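Local coordinates for TPR repeat-containing protein (Cytophaga hutchinsonii, PDB 3U4T) that is of unknown function but, as a tetratricopeptide-repeat protein, probably serves as a helical scaffold for binding other proteins, at residues Ala72-Lys82 / Gln96-Arg107. The protein carries 1 engineered substitution. Sequence-based numbering, arbitrary orientation.
Sequences AKSADFEYYGK and QYQAAVDRDTTR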
loop_
_atom_site.group_PDB
_atom_site.type_symbol
_atom_site.label_atom_id
_atom_site.label_comp_id
_atom_site.label_asym_id
_atom_site.label_seq_id
_atom_site.Cartn_x
_atom_site.Cartn_y
_atom_site.Cartn_z
ATOM N N ALA A 72 2.940 -24.791 -14.008
ATOM C CA ALA A 72 2.834 -23.352 -13.739
ATOM C C ALA A 72 2.363 -23.092 -12.312
ATOM O O ALA A 72 1.514 -23.804 -11.791
ATOM C CB ALA A 72 1.880 -22.710 -14.712
ATOM N N LYS A 73 2.910 -22.066 -11.679
ATOM C CA LYS A 73 2.528 -21.760 -10.306
ATOM C C LYS A 73 1.744 -20.465 -10.172
ATOM O O LYS A 73 1.642 -19.678 -11.102
ATOM C CB LYS A 73 3.772 -21.678 -9.422
ATOM C CG LYS A 73 4.584 -22.948 -9.357
ATOM C CD LYS A 73 3.974 -23.936 -8.386
ATOM C CE LYS A 73 5.067 -24.707 -7.666
ATOM N NZ LYS A 73 4.716 -24.951 -6.238
ATOM N N SER A 74 1.198 -20.251 -8.990
ATOM C CA SER A 74 0.441 -19.055 -8.701
ATOM C C SER A 74 1.309 -17.823 -8.912
ATOM O O SER A 74 0.869 -16.801 -9.437
ATOM C CB SER A 74 -0.034 -19.109 -7.256
ATOM O OG SER A 74 -0.647 -17.901 -6.890
ATOM N N ALA A 75 2.561 -17.940 -8.512
ATOM C CA ALA A 75 3.513 -16.849 -8.624
ATOM C C ALA A 75 3.744 -16.390 -10.057
ATOM O O ALA A 75 3.869 -15.198 -10.316
ATOM C CB ALA A 75 4.837 -17.266 -7.997
ATOM N N ASP A 76 3.828 -17.330 -10.989
ATOM C CA ASP A 76 4.061 -16.971 -12.381
ATOM C C ASP A 76 2.950 -16.085 -12.927
ATOM O O ASP A 76 3.223 -15.106 -13.632
ATOM C CB ASP A 76 4.190 -18.233 -13.225
ATOM C CG ASP A 76 5.171 -19.202 -12.639
ATOM O OD1 ASP A 76 6.304 -18.760 -12.318
ATOM O OD2 ASP A 76 4.813 -20.394 -12.503
ATOM N N PHE A 77 1.701 -16.425 -12.613
ATOM C CA PHE A 77 0.572 -15.618 -13.086
ATOM C C PHE A 77 0.643 -14.239 -12.428
ATOM O O PHE A 77 0.399 -13.207 -13.075
ATOM C CB PHE A 77 -0.753 -16.301 -12.743
ATOM C CG PHE A 77 -1.018 -17.534 -13.542
ATOM C CD1 PHE A 77 -1.675 -17.455 -14.770
ATOM C CD2 PHE A 77 -0.563 -18.773 -13.101
ATOM C CE1 PHE A 77 -1.879 -18.601 -15.549
ATOM C CE2 PHE A 77 -0.758 -19.925 -13.870
ATOM C CZ PHE A 77 -1.414 -19.837 -15.094
ATOM N N GLU A 78 0.989 -14.227 -11.143
ATOM C CA GLU A 78 1.110 -12.977 -10.396
ATOM C C GLU A 78 2.067 -12.015 -11.092
ATOM O O GLU A 78 1.712 -10.868 -11.361
ATOM C CB GLU A 78 1.594 -13.260 -8.976
ATOM C CG GLU A 78 2.137 -12.057 -8.247
ATOM C CD GLU A 78 2.600 -12.404 -6.849
ATOM O OE1 GLU A 78 3.142 -13.515 -6.650
ATOM O OE2 GLU A 78 2.434 -11.561 -5.951
ATOM N N TYR A 79 3.275 -12.485 -11.396
ATOM C CA TYR A 79 4.253 -11.645 -12.068
ATOM C C TYR A 79 3.865 -11.311 -13.502
ATOM O O TYR A 79 4.291 -10.294 -14.042
ATOM C CB TYR A 79 5.638 -12.287 -12.021
ATOM C CG TYR A 79 6.319 -12.035 -10.696
ATOM C CD1 TYR A 79 6.184 -12.929 -9.637
ATOM C CD2 TYR A 79 6.980 -10.833 -10.461
ATOM C CE1 TYR A 79 6.679 -12.623 -8.380
ATOM C CE2 TYR A 79 7.475 -10.517 -9.212
ATOM C CZ TYR A 79 7.319 -11.408 -8.177
ATOM O OH TYR A 79 7.774 -11.055 -6.937
ATOM N N TYR A 80 3.046 -12.154 -14.118
ATOM C CA TYR A 80 2.618 -11.872 -15.477
ATOM C C TYR A 80 1.787 -10.605 -15.375
ATOM O O TYR A 80 1.984 -9.661 -16.142
ATOM C CB TYR A 80 1.772 -13.014 -16.041
ATOM C CG TYR A 80 1.504 -12.890 -17.525
ATOM C CD1 TYR A 80 2.214 -11.978 -18.310
ATOM C CD2 TYR A 80 0.570 -13.711 -18.156
ATOM C CE1 TYR A 80 1.997 -11.888 -19.693
ATOM C CE2 TYR A 80 0.346 -13.629 -19.530
ATOM C CZ TYR A 80 1.062 -12.715 -20.288
ATOM O OH TYR A 80 0.826 -12.602 -21.632
ATOM N N GLY A 81 0.873 -10.591 -14.404
ATOM C CA GLY A 81 0.023 -9.435 -14.176
ATOM C C GLY A 81 0.804 -8.206 -13.738
ATOM O O GLY A 81 0.543 -7.091 -14.214
ATOM N N LYS A 82 1.758 -8.379 -12.825
ATOM C CA LYS A 82 2.544 -7.234 -12.393
ATOM C C LYS A 82 3.259 -6.649 -13.607
ATOM O O LYS A 82 3.362 -5.432 -13.749
ATOM C CB LYS A 82 3.590 -7.626 -11.351
ATOM C CG LYS A 82 3.054 -7.950 -9.976
ATOM C CD LYS A 82 4.217 -8.157 -9.012
ATOM C CE LYS A 82 3.760 -8.695 -7.670
ATOM N NZ LYS A 82 2.722 -7.841 -7.045
ATOM N N GLN A 96 -4.770 -11.926 -15.000
ATOM C CA GLN A 96 -3.648 -12.696 -14.483
ATOM C C GLN A 96 -3.668 -12.721 -12.960
ATOM O O GLN A 96 -3.274 -13.708 -12.343
ATOM C CB GLN A 96 -2.328 -12.106 -14.969
ATOM C CG GLN A 96 -2.180 -12.097 -16.472
ATOM C CD GLN A 96 -2.632 -13.392 -17.087
ATOM O OE1 GLN A 96 -2.172 -14.462 -16.708
ATOM N NE2 GLN A 96 -3.552 -13.304 -18.038
ATOM N N TYR A 97 -4.120 -11.632 -12.350
ATOM C CA TYR A 97 -4.203 -11.590 -10.890
ATOM C C TYR A 97 -5.281 -12.558 -10.460
ATOM O O TYR A 97 -5.142 -13.240 -9.447
ATOM C CB TYR A 97 -4.555 -10.189 -10.350
ATOM C CG TYR A 97 -3.463 -9.156 -10.499
ATOM C CD1 TYR A 97 -2.114 -9.517 -10.425
ATOM C CD2 TYR A 97 -3.774 -7.812 -10.691
ATOM C CE1 TYR A 97 -1.097 -8.559 -10.542
ATOM C CE2 TYR A 97 -2.764 -6.846 -10.805
ATOM C CZ TYR A 97 -1.432 -7.230 -10.729
ATOM O OH TYR A 97 -0.433 -6.289 -10.831
ATOM N N GLN A 98 -6.355 -12.616 -11.239
ATOM C CA GLN A 98 -7.448 -13.508 -10.922
ATOM C C GLN A 98 -6.979 -14.927 -11.117
ATOM O O GLN A 98 -7.154 -15.776 -10.255
ATOM C CB GLN A 98 -8.631 -13.225 -11.822
ATOM C CG GLN A 98 -9.788 -14.180 -11.613
ATOM C CD GLN A 98 -10.326 -14.136 -10.194
ATOM O OE1 GLN A 98 -10.873 -13.129 -9.758
ATOM N NE2 GLN A 98 -10.165 -15.238 -9.464
ATOM N N ALA A 99 -6.351 -15.182 -12.252
ATOM C CA ALA A 99 -5.849 -16.521 -12.540
ATOM C C ALA A 99 -4.969 -17.066 -11.412
ATOM O O ALA A 99 -5.057 -18.235 -11.053
ATOM C CB ALA A 99 -5.067 -16.504 -13.838
ATOM N N ALA A 100 -4.133 -16.201 -10.852
ATOM C CA ALA A 100 -3.206 -16.590 -9.792
ATOM C C ALA A 100 -3.880 -17.057 -8.512
ATOM O O ALA A 100 -3.401 -17.971 -7.846
ATOM C CB ALA A 100 -2.261 -15.438 -9.489
ATOM N N VAL A 101 -4.989 -16.423 -8.154
ATOM C CA VAL A 101 -5.702 -16.822 -6.953
ATOM C C VAL A 101 -6.540 -18.067 -7.265
ATOM O O VAL A 101 -6.897 -18.825 -6.360
ATOM C CB VAL A 101 -6.581 -15.668 -6.415
ATOM C CG1 VAL A 101 -7.652 -15.293 -7.423
ATOM C CG2 VAL A 101 -7.194 -16.070 -5.079
ATOM N N ASP A 102 -6.828 -18.281 -8.550
ATOM C CA ASP A 102 -7.580 -19.463 -8.991
ATOM C C ASP A 102 -6.674 -20.695 -8.901
ATOM O O ASP A 102 -7.132 -21.804 -8.644
ATOM C CB ASP A 102 -8.055 -19.315 -10.448
ATOM C CG ASP A 102 -9.289 -18.439 -10.584
ATOM O OD1 ASP A 102 -10.024 -18.294 -9.578
ATOM O OD2 ASP A 102 -9.532 -17.918 -11.706
ATOM N N ARG A 103 -5.383 -20.479 -9.122
ATOM C CA ARG A 103 -4.381 -21.539 -9.081
ATOM C C ARG A 103 -3.955 -21.866 -7.647
ATOM O O ARG A 103 -3.648 -23.009 -7.319
ATOM C CB ARG A 103 -3.177 -21.102 -9.919
ATOM C CG ARG A 103 -1.856 -21.736 -9.547
ATOM C CD ARG A 103 -1.433 -22.753 -10.577
ATOM N NE ARG A 103 -1.509 -24.121 -10.077
ATOM C CZ ARG A 103 -1.244 -25.196 -10.813
ATOM N NH1 ARG A 103 -0.887 -25.057 -12.083
ATOM N NH2 ARG A 103 -1.324 -26.407 -10.283
ATOM N N ASP A 104 -3.925 -20.848 -6.800
ATOM C CA ASP A 104 -3.560 -21.018 -5.398
ATOM C C ASP A 104 -4.567 -20.170 -4.621
ATOM O O ASP A 104 -4.373 -18.963 -4.447
ATOM C CB ASP A 104 -2.140 -20.506 -5.145
ATOM C CG ASP A 104 -1.667 -20.762 -3.722
ATOM O OD1 ASP A 104 -2.523 -20.926 -2.822
ATOM O OD2 ASP A 104 -0.436 -20.783 -3.506
ATOM N N THR A 105 -5.637 -20.803 -4.157
ATOM C CA THR A 105 -6.683 -20.088 -3.447
ATOM C C THR A 105 -6.336 -19.443 -2.105
ATOM O O THR A 105 -7.197 -18.822 -1.481
ATOM C CB THR A 105 -7.905 -20.985 -3.253
ATOM O OG1 THR A 105 -7.577 -22.059 -2.365
ATOM C CG2 THR A 105 -8.351 -21.552 -4.590
ATOM N N THR A 106 -5.095 -19.587 -1.651
ATOM C CA THR A 106 -4.716 -18.963 -0.393
ATOM C C THR A 106 -4.113 -17.596 -0.688
ATOM O O THR A 106 -3.873 -16.809 0.224
ATOM C CB THR A 106 -3.675 -19.794 0.403
ATOM O OG1 THR A 106 -2.364 -19.579 -0.139
ATOM C CG2 THR A 106 -4.022 -21.277 0.354
ATOM N N ARG A 107 -3.871 -17.321 -1.968
ATOM C CA ARG A 107 -3.302 -16.042 -2.378
ATOM C C ARG A 107 -4.382 -14.955 -2.412
ATOM O O ARG A 107 -4.551 -14.259 -3.416
ATOM C CB ARG A 107 -2.650 -16.171 -3.758
ATOM C CG ARG A 107 -1.410 -17.054 -3.804
ATOM C CD ARG A 107 -0.311 -16.524 -2.883
ATOM N NE ARG A 107 0.074 -15.153 -3.210
ATOM C CZ ARG A 107 0.720 -14.796 -4.314
ATOM N NH1 ARG A 107 1.066 -15.711 -5.215
ATOM N NH2 ARG A 107 1.016 -13.516 -4.521
#
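Ser74 turns OG away from its own backbone N (chi1 173°) and onto Ala100 O, while Glu78, likewise anti at chi1 (163°) and extended beyond CG, carries its carboxylate out to Arg107. The first link joins helices 74-86 and 90-103, an antiparallel hairpin as in tetratricopeptide repeats; the second ties helix 74-86 to the type I turn after helix 90-103. The axes of the 74-82 and 96-103 portions approach to 7.6 Å, their directions 170° apart. The Ser74 OG to Ala100 O hydrogen bond, 2.9 Å, arrives from above the carbonyl plane; Asp104 N reaches the same oxygen from the opposite face, so two donors grip it at the helix end. Phe77 is a knob in the hole formed by Gln96, Ala99, Ala100 and Arg103, with its CD1 3.6 Å from Ala99 CB. Gln96 OE1 lies at the edge of that ring, and Gln96 CD also comes 3.4 Å from Tyr80 CD2. With no side chain at Gly81, the Tyr97 ring can lie against the backbone there (CZ 3.9 Å from Gly81 C), and Gln96 CB comes 3.6 Å from Gly81 N. Met110 of helix 109-120 touches Glu78, Tyr97 and Ala100. Asp109 holds Arg107 NE in one salt bridge; in another, Arg107 NH2 lies 2.8 Å from Glu78 OE2.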